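Local coordinates for methyltransferase (Streptococcus mutans, PDB 2B78), which is of unconfirmed function but probably transfers methyl groups from S-adenosylmethionine, perhaps to RNA, at residues L69-F74 / I135-R140; G109-C114 / S122-F127; G213-N218 / A235-S240; Y222-S227 / A249-H254; L359-S364 / Y377-T382. All coordinates share one frame; numbering follows the deposited sequence.

Interaction 1: residues L69-F74 / I135-R140; sequences LNVTYF and IVAAFR
The phenyl ring of Phe74 receives Ile135 on one face: CG1 of Ile135 stands 3.6 Å from the ring centroid and 12° off the normal, a CH-pi contact close to the middle of the ring. Ile135 CD1 follows toward the far end of the ring, 4.0 Å from Phe74 CZ. Phe107 meets the Phe74 ring edge-to-face. At the root of the side chain, Phe74 CB abuts the methyl of Ala138, with 3.4 Å between the two CB atoms, which is tight for two carbons. This methyl also faces the first turn of the other helix, since Ala138 CB lies 3.5 Å from Val71 O. Val71 adds its CG2 branch, which is anti to the backbone N and reaches Ala138 CB at 3.7 Å, with Ala137 CB at the outer margin. The contact across the two segments is therefore apolar packing. The turn carrying Val71 and Phe74 is fixed from within by Asn70, the N-cap, whose OD1 accepts from Tyr73 N at 3.0 Å. In the fold, the start of helix 71-83 leans on the middle of helix 132-142. Ile135 also touches Phe78 one turn further along helix 71-83, while on strand 118-123 Trp123 packs against Ile135 and Val136.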
# COMPACT_ATOMS: atom_id res chain seq x y z
N LEU A 69 13.72 17.80 -16.64
CA LEU A 69 12.48 17.67 -15.88
C LEU A 69 11.65 18.94 -15.83
O LEU A 69 11.54 19.58 -14.78
CB LEU A 69 12.78 17.25 -14.43
CG LEU A 69 13.23 15.82 -14.15
CD1 LEU A 69 13.33 15.64 -12.63
CD2 LEU A 69 12.24 14.84 -14.74
N ASN A 70 11.05 19.32 -16.95
CA ASN A 70 10.22 20.52 -16.96
C ASN A 70 8.75 20.11 -16.88
O ASN A 70 8.41 18.92 -16.89
CB ASN A 70 10.48 21.35 -18.22
CG ASN A 70 10.44 20.52 -19.48
OD1 ASN A 70 9.67 19.56 -19.57
ND2 ASN A 70 11.26 20.88 -20.46
N VAL A 71 7.86 21.10 -16.79
CA VAL A 71 6.44 20.78 -16.68
C VAL A 71 5.93 19.90 -17.82
O VAL A 71 5.08 19.03 -17.60
CB VAL A 71 5.59 22.09 -16.55
CG1 VAL A 71 5.72 22.94 -17.80
CG2 VAL A 71 4.14 21.74 -16.26
N THR A 72 6.45 20.08 -19.03
CA THR A 72 6.00 19.26 -20.15
C THR A 72 6.36 17.79 -19.97
O THR A 72 5.60 16.91 -20.39
CB THR A 72 6.60 19.76 -21.49
OG1 THR A 72 5.96 20.98 -21.86
CG2 THR A 72 6.38 18.73 -22.59
N TYR A 73 7.50 17.53 -19.35
CA TYR A 73 7.91 16.15 -19.13
C TYR A 73 6.89 15.45 -18.23
O TYR A 73 6.58 14.28 -18.44
CB TYR A 73 9.29 16.10 -18.48
CG TYR A 73 9.82 14.69 -18.34
CD1 TYR A 73 10.31 13.99 -19.44
CD2 TYR A 73 9.82 14.04 -17.10
CE1 TYR A 73 10.79 12.69 -19.32
CE2 TYR A 73 10.30 12.74 -16.96
CZ TYR A 73 10.78 12.07 -18.07
OH TYR A 73 11.27 10.80 -17.95
N PHE A 74 6.37 16.16 -17.23
CA PHE A 74 5.39 15.57 -16.33
C PHE A 74 4.02 15.44 -16.99
O PHE A 74 3.27 14.50 -16.71
CB PHE A 74 5.32 16.36 -15.02
CG PHE A 74 6.53 16.17 -14.15
CD1 PHE A 74 6.79 14.93 -13.55
CD2 PHE A 74 7.43 17.20 -13.95
CE1 PHE A 74 7.94 14.74 -12.78
CE2 PHE A 74 8.58 17.02 -13.19
CZ PHE A 74 8.83 15.78 -12.60
N ILE A 135 5.30 19.66 -11.01
CA ILE A 135 4.62 18.37 -11.05
C ILE A 135 3.10 18.58 -10.92
O ILE A 135 2.33 18.03 -11.70
CB ILE A 135 5.08 17.45 -9.89
CG1 ILE A 135 6.54 17.04 -10.09
CG2 ILE A 135 4.17 16.21 -9.80
CD1 ILE A 135 7.09 16.11 -9.02
N VAL A 136 2.69 19.36 -9.93
CA VAL A 136 1.27 19.60 -9.71
C VAL A 136 0.65 20.35 -10.89
O VAL A 136 -0.43 20.00 -11.36
CB VAL A 136 1.04 20.40 -8.40
CG1 VAL A 136 -0.43 20.70 -8.23
CG2 VAL A 136 1.54 19.61 -7.21
N ALA A 137 1.36 21.36 -11.38
CA ALA A 137 0.90 22.15 -12.52
C ALA A 137 0.60 21.22 -13.71
O ALA A 137 -0.43 21.34 -14.37
CB ALA A 137 1.96 23.18 -12.90
N ALA A 138 1.52 20.29 -13.96
CA ALA A 138 1.37 19.33 -15.05
C ALA A 138 0.17 18.42 -14.80
O ALA A 138 -0.57 18.09 -15.73
CB ALA A 138 2.63 18.49 -15.18
N PHE A 139 -0.01 18.00 -13.55
CA PHE A 139 -1.13 17.12 -13.20
C PHE A 139 -2.47 17.81 -13.42
O PHE A 139 -3.39 17.23 -14.00
CB PHE A 139 -1.04 16.66 -11.74
CG PHE A 139 -2.15 15.71 -11.34
CD1 PHE A 139 -2.02 14.34 -11.54
CD2 PHE A 139 -3.34 16.20 -10.80
CE1 PHE A 139 -3.07 13.47 -11.20
CE2 PHE A 139 -4.38 15.35 -10.47
CZ PHE A 139 -4.25 13.97 -10.67
N ARG A 140 -2.59 19.05 -12.95
CA ARG A 140 -3.84 19.78 -13.10
C ARG A 140 -4.26 19.94 -14.55
O ARG A 140 -5.45 20.02 -14.85
CB ARG A 140 -3.76 21.14 -12.40
CG ARG A 140 -3.63 21.02 -10.89
CD ARG A 140 -3.60 22.37 -10.20
NE ARG A 140 -4.93 22.97 -10.05
CZ ARG A 140 -5.15 24.15 -9.48
NH1 ARG A 140 -4.14 24.86 -9.01
NH2 ARG A 140 -6.39 24.63 -9.38

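Interaction 2: residues G109-C114 / S122-F127; sequences GVTIDC and SWYNSF
Gly109, Thr111, Ser122 and Tyr124 carry the backbone hydrogen bonds. Thr111 and Ser122 form an antiparallel hydrogen-bonded pair: Ser122 N donates to Thr111 O at 2.9 Å, and Thr111 N to Ser122 O at 3.3 Å, the latter within the carbonyl plane. The ladder continues past the regular strand with Tyr124 N to Gly109 O, 3.0 Å and nearly straight at 168°. Between them Val110 and Trp123 are a non-hydrogen-bonded pair, where Val110 CA-H points at Ser122 O.

Apolar contact on the Val110 face is side by side: Val110 CG2 comes to the indole edge, 3.8 Å from Trp123 CZ3. Trp123 NE1 is bonded to Glu151. On the Thr111 face the Tyr124 ring crosses Thr111 at about a right angle, and CE1 of Tyr124 is 3.4 Å from Thr111 CG2. Thr111 OG1 lies in the plane of that ring, at its edge.

The polar contact is bridged by one water, which accepts from Thr111 OG1 and Ser122 OG and donates to Asp113 OD2 at 2.7 Å. The hydroxyl of Thr111 can reach it because chi1 of 68° sets OG1 between the backbone N and carbonyl carbon. Asp113 OD1 has a salt bridge to Arg98.

At the open end, Asn125 ND2 stands 3.5 Å from Gly109 CA and bonds to Tyr50 and Gln54, while Asn125 OD1 caps helix 126-130 through Val128 N. All this belongs to a beta hairpin, strands 110-115 and 118-123, central in a five-stranded mixed sheet.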
# COMPACT_ATOMS: atom_id res chain seq x y z
N GLY A 109 9.24 8.02 -6.48
CA GLY A 109 9.20 9.13 -5.54
C GLY A 109 7.85 9.81 -5.39
O GLY A 109 7.62 10.57 -4.45
N VAL A 110 6.94 9.51 -6.31
CA VAL A 110 5.62 10.12 -6.29
C VAL A 110 4.46 9.16 -6.50
O VAL A 110 4.52 8.30 -7.38
CB VAL A 110 5.51 11.20 -7.39
CG1 VAL A 110 4.12 11.83 -7.37
CG2 VAL A 110 6.59 12.26 -7.21
N THR A 111 3.41 9.30 -5.68
CA THR A 111 2.21 8.50 -5.85
C THR A 111 1.07 9.51 -5.80
O THR A 111 1.19 10.57 -5.16
CB THR A 111 1.98 7.41 -4.74
OG1 THR A 111 1.70 8.04 -3.48
CG2 THR A 111 3.21 6.52 -4.59
N ILE A 112 -0.02 9.21 -6.49
CA ILE A 112 -1.18 10.09 -6.51
C ILE A 112 -2.41 9.20 -6.47
O ILE A 112 -2.57 8.29 -7.28
CB ILE A 112 -1.25 10.94 -7.78
CG1 ILE A 112 0.06 11.70 -7.98
CG2 ILE A 112 -2.44 11.90 -7.70
CD1 ILE A 112 0.15 12.45 -9.30
N ASP A 113 -3.28 9.47 -5.51
CA ASP A 113 -4.50 8.69 -5.39
C ASP A 113 -5.71 9.58 -5.61
O ASP A 113 -5.65 10.79 -5.38
CB ASP A 113 -4.61 8.06 -3.99
CG ASP A 113 -3.50 7.07 -3.70
OD1 ASP A 113 -3.30 6.14 -4.51
OD2 ASP A 113 -2.82 7.22 -2.66
N CYS A 114 -6.79 9.00 -6.08
CA CYS A 114 -7.99 9.78 -6.24
C CYS A 114 -8.98 9.19 -5.24
O CYS A 114 -9.11 7.97 -5.11
CB CYS A 114 -8.52 9.70 -7.67
SG CYS A 114 -9.38 8.20 -8.11
N SER A 122 1.48 12.21 -2.76
CA SER A 122 2.37 11.75 -1.70
C SER A 122 3.80 11.91 -2.19
O SER A 122 4.17 11.41 -3.26
CB SER A 122 2.09 10.30 -1.33
OG SER A 122 0.84 10.20 -0.66
N TRP A 123 4.60 12.63 -1.41
CA TRP A 123 6.00 12.87 -1.75
C TRP A 123 6.90 11.99 -0.87
O TRP A 123 6.93 12.14 0.35
CB TRP A 123 6.34 14.35 -1.51
CG TRP A 123 5.32 15.30 -2.09
CD1 TRP A 123 4.48 16.12 -1.38
CD2 TRP A 123 5.01 15.51 -3.47
NE1 TRP A 123 3.66 16.81 -2.24
CE2 TRP A 123 3.97 16.46 -3.53
CE3 TRP A 123 5.52 14.98 -4.67
CZ2 TRP A 123 3.42 16.90 -4.74
CZ3 TRP A 123 4.96 15.41 -5.87
CH2 TRP A 123 3.93 16.36 -5.90
N TYR A 124 7.66 11.10 -1.51
CA TYR A 124 8.53 10.17 -0.79
C TYR A 124 9.97 10.62 -0.57
O TYR A 124 10.73 9.93 0.11
CB TYR A 124 8.52 8.80 -1.49
CG TYR A 124 7.20 8.09 -1.40
CD1 TYR A 124 6.07 8.60 -2.02
CD2 TYR A 124 7.07 6.90 -0.68
CE1 TYR A 124 4.84 7.96 -1.93
CE2 TYR A 124 5.84 6.24 -0.58
CZ TYR A 124 4.73 6.78 -1.21
OH TYR A 124 3.51 6.15 -1.13
N ASN A 125 10.36 11.75 -1.14
CA ASN A 125 11.71 12.25 -0.94
C ASN A 125 11.77 13.77 -1.10
O ASN A 125 10.89 14.37 -1.70
CB ASN A 125 12.69 11.54 -1.89
CG ASN A 125 12.41 11.81 -3.35
OD1 ASN A 125 12.59 12.93 -3.84
ND2 ASN A 125 11.98 10.77 -4.08
N SER A 126 12.81 14.38 -0.53
CA SER A 126 12.93 15.83 -0.59
C SER A 126 13.08 16.41 -2.00
O SER A 126 12.65 17.54 -2.26
CB SER A 126 14.11 16.30 0.27
OG SER A 126 15.32 15.70 -0.13
N PHE A 127 13.69 15.65 -2.91
CA PHE A 127 13.85 16.17 -4.26
C PHE A 127 12.53 16.43 -4.98
O PHE A 127 12.30 17.53 -5.49
CB PHE A 127 14.70 15.25 -5.12
CG PHE A 127 14.93 15.78 -6.50
CD1 PHE A 127 15.78 16.87 -6.71
CD2 PHE A 127 14.27 15.23 -7.59
CE1 PHE A 127 15.96 17.41 -7.98
CE2 PHE A 127 14.44 15.76 -8.87
CZ PHE A 127 15.29 16.86 -9.06
O HOH W 1 -0.96 9.23 -2.82

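Interaction 3: residues G213-N218 / A235-S240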
# COMPACT_ATOMS: atom_id res chain seq x y z
N GLY A 213 -21.14 -16.97 6.41
CA GLY A 213 -21.53 -17.88 7.48
C GLY A 213 -20.39 -18.27 8.40
O GLY A 213 -20.52 -19.20 9.20
N LYS A 214 -19.27 -17.56 8.31
CA LYS A 214 -18.11 -17.87 9.14
C LYS A 214 -17.84 -16.76 10.14
O LYS A 214 -18.25 -15.61 9.93
CB LYS A 214 -16.88 -18.04 8.25
CG LYS A 214 -17.03 -19.06 7.12
CD LYS A 214 -17.34 -20.45 7.64
CE LYS A 214 -17.40 -21.47 6.50
NZ LYS A 214 -17.82 -22.82 6.98
N THR A 215 -17.12 -17.08 11.22
CA THR A 215 -16.76 -16.07 12.22
C THR A 215 -15.37 -15.57 11.84
O THR A 215 -14.51 -16.35 11.42
CB THR A 215 -16.74 -16.65 13.67
OG1 THR A 215 -15.76 -17.69 13.76
CG2 THR A 215 -18.11 -17.20 14.05
N VAL A 216 -15.15 -14.26 11.95
CA VAL A 216 -13.87 -13.70 11.56
C VAL A 216 -13.18 -12.86 12.62
O VAL A 216 -13.83 -12.10 13.33
CB VAL A 216 -14.04 -12.80 10.32
CG1 VAL A 216 -12.71 -12.21 9.90
CG2 VAL A 216 -14.67 -13.60 9.19
N LEU A 217 -11.87 -13.02 12.72
CA LEU A 217 -11.05 -12.23 13.63
C LEU A 217 -10.09 -11.43 12.75
O LEU A 217 -9.31 -12.00 11.98
CB LEU A 217 -10.26 -13.11 14.59
CG LEU A 217 -9.26 -12.34 15.47
CD1 LEU A 217 -10.00 -11.47 16.47
CD2 LEU A 217 -8.37 -13.33 16.18
N ASN A 218 -10.15 -10.12 12.86
CA ASN A 218 -9.31 -9.24 12.06
C ASN A 218 -8.29 -8.56 12.98
O ASN A 218 -8.63 -7.66 13.73
CB ASN A 218 -10.22 -8.22 11.37
CG ASN A 218 -9.47 -7.28 10.45
OD1 ASN A 218 -8.35 -7.55 10.03
ND2 ASN A 218 -10.12 -6.17 10.12
N ALA A 235 -20.65 -12.65 6.55
CA ALA A 235 -19.94 -13.29 7.65
C ALA A 235 -20.89 -13.43 8.84
O ALA A 235 -21.76 -12.58 9.08
CB ALA A 235 -18.71 -12.46 8.04
N MET A 236 -20.74 -14.53 9.57
CA MET A 236 -21.59 -14.76 10.72
C MET A 236 -21.33 -13.72 11.80
O MET A 236 -22.26 -13.23 12.45
CB MET A 236 -21.36 -16.15 11.30
CG MET A 236 -22.27 -16.47 12.47
SD MET A 236 -21.97 -18.09 13.19
CE MET A 236 -22.65 -19.18 11.90
N ALA A 237 -20.06 -13.40 12.00
CA ALA A 237 -19.68 -12.42 13.02
C ALA A 237 -18.24 -11.98 12.78
O ALA A 237 -17.48 -12.66 12.11
CB ALA A 237 -19.80 -13.06 14.40
N THR A 238 -17.86 -10.82 13.31
CA THR A 238 -16.48 -10.39 13.14
C THR A 238 -16.01 -9.67 14.39
O THR A 238 -16.78 -8.98 15.06
CB THR A 238 -16.28 -9.44 11.94
OG1 THR A 238 -16.77 -8.13 12.27
CG2 THR A 238 -17.00 -9.96 10.72
N THR A 239 -14.74 -9.86 14.70
CA THR A 239 -14.13 -9.21 15.84
C THR A 239 -12.92 -8.51 15.26
O THR A 239 -12.06 -9.14 14.66
CB THR A 239 -13.67 -10.23 16.89
OG1 THR A 239 -14.82 -10.95 17.37
CG2 THR A 239 -12.98 -9.52 18.05
N SER A 240 -12.86 -7.19 15.44
CA SER A 240 -11.77 -6.39 14.91
C SER A 240 -10.91 -5.88 16.06
O SER A 240 -11.40 -5.20 16.96
CB SER A 240 -12.35 -5.22 14.11
OG SER A 240 -13.33 -5.69 13.19
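Strands 215-218 and 237-240 run parallel, their axes 4.6 Å apart at closest approach and 12° from alignment, with residue pairs Thr215-Ala237 to Asn218-Ser240 in register.

On the face of Leu217 and Thr239, the isobutyl tip crosses the threonine: Leu217 CD1 is 3.9 Å from Thr239 CG2, a methyl that chi1 of -62° places opposite the backbone N. Nearer the start of the strands, Thr215 and Met236 lie side by side, with Thr215 CG2 4.1 Å from Met236 SD. The Met236 chain is extended until it bends at chi3, bringing CE within 3.4 Å of Gly213 O. On the other face Val216 CB meets Thr238 CG2 at 4.1 Å, and Val216 CG2 reaches Ala235 CB, just before the strand, at 4.4 Å. The polar ends on this face look outward from the pair: Thr238 OG1 bonds to His265, while Asn218 ND2 and Ser240 OG both bond to Ser227.

Three bonds stitch the strands in the usual parallel pattern, in which one residue bonds to two across the gap: Val216 N donates to Ala237 O, and Val216 O accepts from Thr239 N. Asn218 N then donates to Thr239 O at 2.8 Å, almost straight at 174°. Ahead of the strands, Met236 N donates to Lys214 O at 2.7 Å, but bent and from above the carbonyl plane.

The two strands and helix 225-232 between them form a beta-alpha-beta unit of the Rossmann-like methyltransferase sheet. Strand 286-291 flanks 215-219, strand 265-269 flanks 237-242, and Tyr275 of helix 272-281 touches Leu217 and Thr239.

Interaction 4: residues Y222-S227 / A249-H254; sequences YTAAFS and ALSLAH
Thr223 is the centre of this contact, in which the loop leading into helix 225-232 of the Rossmann-like methyltransferase fold lies against helix 247-257. Its carbonyl and side chain are approached by three residues of that helix. His254 ND1 donates to Thr223 O over 3.0 Å, a weak bond bent to 125°. The same imidazole offers its CE1 edge to the hydroxyl, with Thr223 OG1 in the ring plane and 3.0 Å from His254 CE1. Ser251 lies against the same peptide: its CA-H points to Thr223 O, and Ser251 OG sits 3.5 Å from Ala224 CB. Leu250 takes the methyl, Thr223 CG2 being 3.7 Å from Leu250 CB.

Within the loop, Thr223 CG2 also stands over the centre of the Tyr222 ring, 3.6 Å above its plane. Chi1 of 64° turns Thr223 OG1 to the histidine while leaving CG2 between Tyr222 and Leu250.

A second shell fixes these groups. Gly194 receives Thr223 OG1 through its carbonyl O and donates its N-H to Tyr222 OH; Ser251 OG bonds to Ser247 O. The site known to bind S-adenosylhomocysteine is adjacent: Tyr222 N is bonded to Asp242 OD1, and the Leu250 side chain is about 4 Å from that of Arg246. The far nitrogen of the imidazole, His254 NE2, is hydrogen-bonded to Asn184 O.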
# COMPACT_ATOMS: atom_id res chain seq x y z
N TYR A 222 -7.01 -1.62 12.07
CA TYR A 222 -6.86 -0.22 11.68
C TYR A 222 -8.22 0.48 11.72
O TYR A 222 -8.53 1.15 12.72
CB TYR A 222 -6.19 -0.10 10.29
CG TYR A 222 -6.03 1.34 9.83
CD1 TYR A 222 -5.67 2.35 10.71
CD2 TYR A 222 -6.32 1.69 8.51
CE1 TYR A 222 -5.61 3.69 10.30
CE2 TYR A 222 -6.27 3.02 8.08
CZ TYR A 222 -5.92 4.01 8.99
OH TYR A 222 -5.92 5.33 8.58
N THR A 223 -9.02 0.35 10.66
CA THR A 223 -10.35 0.94 10.67
C THR A 223 -11.37 -0.16 10.35
O THR A 223 -12.52 0.11 10.01
CB THR A 223 -10.51 2.13 9.69
OG1 THR A 223 -10.35 1.68 8.34
CG2 THR A 223 -9.48 3.20 10.00
N ALA A 224 -10.91 -1.40 10.46
CA ALA A 224 -11.74 -2.58 10.23
C ALA A 224 -12.34 -2.67 8.83
O ALA A 224 -13.45 -3.20 8.67
CB ALA A 224 -12.84 -2.63 11.28
N ALA A 225 -11.64 -2.17 7.82
CA ALA A 225 -12.17 -2.25 6.46
C ALA A 225 -12.39 -3.72 6.03
O ALA A 225 -13.32 -4.00 5.27
CB ALA A 225 -11.24 -1.54 5.48
N PHE A 226 -11.54 -4.64 6.49
CA PHE A 226 -11.72 -6.06 6.12
C PHE A 226 -12.96 -6.63 6.80
O PHE A 226 -13.65 -7.49 6.25
CB PHE A 226 -10.52 -6.92 6.57
CG PHE A 226 -9.30 -6.81 5.71
CD1 PHE A 226 -9.37 -6.98 4.33
CD2 PHE A 226 -8.06 -6.57 6.29
CE1 PHE A 226 -8.22 -6.92 3.54
CE2 PHE A 226 -6.90 -6.52 5.52
CZ PHE A 226 -6.98 -6.69 4.14
N SER A 227 -13.24 -6.15 8.01
CA SER A 227 -14.39 -6.61 8.76
C SER A 227 -15.70 -6.20 8.11
O SER A 227 -16.64 -7.00 8.01
CB SER A 227 -14.31 -6.08 10.19
OG SER A 227 -13.14 -6.54 10.82
N ALA A 249 -14.27 4.77 16.52
CA ALA A 249 -15.10 5.64 15.69
C ALA A 249 -14.88 5.44 14.19
O ALA A 249 -15.84 5.42 13.41
CB ALA A 249 -14.86 7.10 16.07
N LEU A 250 -13.62 5.29 13.79
CA LEU A 250 -13.28 5.13 12.37
C LEU A 250 -13.78 3.82 11.80
O LEU A 250 -14.02 3.71 10.60
CB LEU A 250 -11.76 5.20 12.17
CG LEU A 250 -11.10 6.51 12.60
CD1 LEU A 250 -9.63 6.47 12.25
CD2 LEU A 250 -11.78 7.68 11.90
N SER A 251 -13.92 2.81 12.65
CA SER A 251 -14.42 1.52 12.20
C SER A 251 -15.94 1.59 12.10
O SER A 251 -16.54 1.09 11.14
CB SER A 251 -13.99 0.42 13.17
OG SER A 251 -12.58 0.31 13.19
N LEU A 252 -16.57 2.21 13.09
CA LEU A 252 -18.02 2.35 13.13
C LEU A 252 -18.56 3.08 11.89
O LEU A 252 -19.66 2.78 11.39
CB LEU A 252 -18.44 3.11 14.40
CG LEU A 252 -18.17 2.43 15.74
CD1 LEU A 252 -18.44 3.40 16.90
CD2 LEU A 252 -19.06 1.20 15.86
N ALA A 253 -17.77 4.04 11.41
CA ALA A 253 -18.13 4.84 10.25
C ALA A 253 -18.41 4.02 9.00
O ALA A 253 -19.30 4.36 8.23
CB ALA A 253 -17.06 5.86 9.97
N HIS A 254 -17.64 2.96 8.78
CA HIS A 254 -17.83 2.10 7.61
C HIS A 254 -19.12 1.29 7.76
O HIS A 254 -19.93 1.19 6.84
CB HIS A 254 -16.67 1.12 7.46
CG HIS A 254 -15.34 1.76 7.23
ND1 HIS A 254 -14.17 1.24 7.73
CD2 HIS A 254 -14.99 2.86 6.51
CE1 HIS A 254 -13.15 1.99 7.33
NE2 HIS A 254 -13.63 2.98 6.59

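Interaction 5: residues L359-S364 / Y377-T382; sequences LQQLPS and YLKVFT
Leu359 CG lies trans to the backbone N (chi1 165°), and with chi2 of 60° this lays CD1 over the Phe381 ring, 3.8 Å from the centroid and 12° off the normal. The phenyl turns back toward the leucine, and Leu359 CB touches Phe381 CE1 at 3.6 Å. This is an antiparallel strand pair, 355-360 against 379-384, at one margin of the seven-stranded methyltransferase sheet.

Leu359 and Phe381 form a non-hydrogen-bonded pair, and Leu359 CA-H points to Val380 O, 3.2 Å away. Next to them Gln360 and Val380 are hydrogen-bonded both ways: Gln360 N to Val380 O, in the carbonyl plane, and Val380 N to Gln360 O, each 2.9 Å.

Further along, the 361-362 backbone still follows its partner, with Gln361 CA 3.4 Å from Leu378 O. Leu362 CD2 packs 3.5 Å from Leu378 CB and also lies over one face of Tyr377, offset toward the rim; leucine and tyrosine meet at about a right angle. Tyr377 OH is bonded to Asp198. Lys379, pointing from its backbone away from the other strand, is bent at chi3 and chi4 so that NZ folds back to Tyr377 O at 2.7 Å, from above the carbonyl plane.

Around the pair, strand 325-331 flanks 379-384, Ile345 of helix 338-349 touches Phe381, and Val202 of helix 200-210 touches Gln360. At the opposite end from Tyr377, a water joins both strands, accepting from Gln360 NE2 and from Thr382 OG1 and donating to Val380 O, its oxygen 2.8 Å from Thr382 OG1.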
# COMPACT_ATOMS: atom_id res chain seq x y z
N LEU A 359 -2.21 -16.42 -3.43
CA LEU A 359 -1.29 -15.32 -3.13
C LEU A 359 -1.78 -14.16 -3.99
O LEU A 359 -1.90 -14.29 -5.21
CB LEU A 359 0.16 -15.64 -3.50
CG LEU A 359 1.14 -14.45 -3.56
CD1 LEU A 359 1.22 -13.73 -2.21
CD2 LEU A 359 2.52 -14.95 -3.96
N GLN A 360 -2.10 -13.04 -3.36
CA GLN A 360 -2.55 -11.86 -4.09
C GLN A 360 -1.55 -10.77 -3.80
O GLN A 360 -1.00 -10.69 -2.69
CB GLN A 360 -3.95 -11.42 -3.62
CG GLN A 360 -5.03 -12.49 -3.74
CD GLN A 360 -6.33 -12.08 -3.08
OE1 GLN A 360 -7.06 -11.22 -3.58
NE2 GLN A 360 -6.63 -12.70 -1.94
N GLN A 361 -1.28 -9.92 -4.78
CA GLN A 361 -0.35 -8.83 -4.57
C GLN A 361 -0.99 -7.54 -5.08
O GLN A 361 -2.22 -7.47 -5.17
CB GLN A 361 0.99 -9.12 -5.24
CG GLN A 361 1.65 -10.40 -4.69
CD GLN A 361 3.14 -10.47 -4.93
OE1 GLN A 361 3.93 -9.75 -4.30
NE2 GLN A 361 3.55 -11.35 -5.83
N LEU A 362 -0.19 -6.54 -5.40
CA LEU A 362 -0.74 -5.26 -5.84
C LEU A 362 -1.68 -5.32 -7.03
O LEU A 362 -1.43 -6.03 -8.01
CB LEU A 362 0.38 -4.26 -6.12
CG LEU A 362 1.23 -3.80 -4.94
CD1 LEU A 362 2.31 -2.88 -5.45
CD2 LEU A 362 0.38 -3.10 -3.87
N PRO A 363 -2.79 -4.57 -6.95
CA PRO A 363 -3.78 -4.50 -8.02
C PRO A 363 -3.23 -3.57 -9.11
O PRO A 363 -2.34 -2.76 -8.85
CB PRO A 363 -5.02 -3.97 -7.30
CG PRO A 363 -4.43 -3.09 -6.25
CD PRO A 363 -3.30 -3.94 -5.72
N SER A 364 -3.75 -3.70 -10.33
CA SER A 364 -3.27 -2.93 -11.49
C SER A 364 -3.09 -1.42 -11.34
O SER A 364 -2.23 -0.84 -12.03
CB SER A 364 -4.17 -3.20 -12.69
OG SER A 364 -5.47 -2.71 -12.44
N TYR A 377 5.17 -4.71 -3.36
CA TYR A 377 5.26 -4.87 -1.91
C TYR A 377 4.15 -5.59 -1.16
O TYR A 377 4.39 -6.16 -0.10
CB TYR A 377 5.49 -3.50 -1.27
CG TYR A 377 4.37 -2.50 -1.49
CD1 TYR A 377 3.23 -2.53 -0.70
CD2 TYR A 377 4.47 -1.51 -2.47
CE1 TYR A 377 2.21 -1.61 -0.87
CE2 TYR A 377 3.44 -0.57 -2.65
CZ TYR A 377 2.33 -0.63 -1.84
OH TYR A 377 1.31 0.29 -1.99
N LEU A 378 2.94 -5.58 -1.70
CA LEU A 378 1.84 -6.25 -1.02
C LEU A 378 1.92 -7.75 -1.25
O LEU A 378 2.15 -8.21 -2.37
CB LEU A 378 0.50 -5.71 -1.53
CG LEU A 378 -0.80 -6.28 -0.95
CD1 LEU A 378 -0.88 -6.00 0.55
CD2 LEU A 378 -1.98 -5.65 -1.65
N LYS A 379 1.76 -8.51 -0.17
CA LYS A 379 1.78 -9.96 -0.25
C LYS A 379 0.68 -10.47 0.66
O LYS A 379 0.69 -10.20 1.86
CB LYS A 379 3.13 -10.50 0.22
CG LYS A 379 4.28 -10.16 -0.71
CD LYS A 379 5.62 -10.40 -0.06
CE LYS A 379 6.05 -9.19 0.75
NZ LYS A 379 6.33 -8.04 -0.14
N VAL A 380 -0.29 -11.18 0.10
CA VAL A 380 -1.39 -11.70 0.90
C VAL A 380 -1.57 -13.17 0.58
O VAL A 380 -1.87 -13.54 -0.56
CB VAL A 380 -2.71 -10.95 0.63
CG1 VAL A 380 -3.79 -11.42 1.61
CG2 VAL A 380 -2.49 -9.44 0.79
N PHE A 381 -1.36 -14.01 1.60
CA PHE A 381 -1.49 -15.45 1.45
C PHE A 381 -2.76 -15.95 2.11
O PHE A 381 -3.04 -15.62 3.27
CB PHE A 381 -0.31 -16.16 2.11
CG PHE A 381 0.91 -16.26 1.23
CD1 PHE A 381 0.87 -17.01 0.06
CD2 PHE A 381 2.09 -15.63 1.59
CE1 PHE A 381 2.01 -17.15 -0.74
CE2 PHE A 381 3.24 -15.75 0.80
CZ PHE A 381 3.20 -16.52 -0.37
N THR A 382 -3.54 -16.73 1.38
CA THR A 382 -4.76 -17.32 1.92
C THR A 382 -4.39 -18.78 2.14
O THR A 382 -4.06 -19.49 1.19
CB THR A 382 -5.94 -17.20 0.93
OG1 THR A 382 -6.26 -15.82 0.73
CG2 THR A 382 -7.17 -17.92 1.47
O HOH W 2 -4.48 -14.61 -1.08

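How the interactions relate
Two clusters emerge. Interactions 1 and 2, with centres 14 Å apart, pack against each other: interaction 2 is nested inside the chain loop closed by interaction 1, and Phe139 CD1 meets Ile112 CD1 at 3.6 Å. Interactions 3 and 4, 13 Å between centres, alternate along the chain and meet through Ser227, whose OG is 2.5 Å from Ser240 OG, a probable hydrogen bond. Interaction 4 adjoins the S-adenosylhomocysteine site, empty in this chain; interaction 3 lies near it, with the Ser240 and Asp242 side chains about 7 Å apart. Interaction 5 reaches the same sheet as interaction 3, centres 22 Å apart, and its nearest atoms come within about 6 Å of interactions 2 and 4.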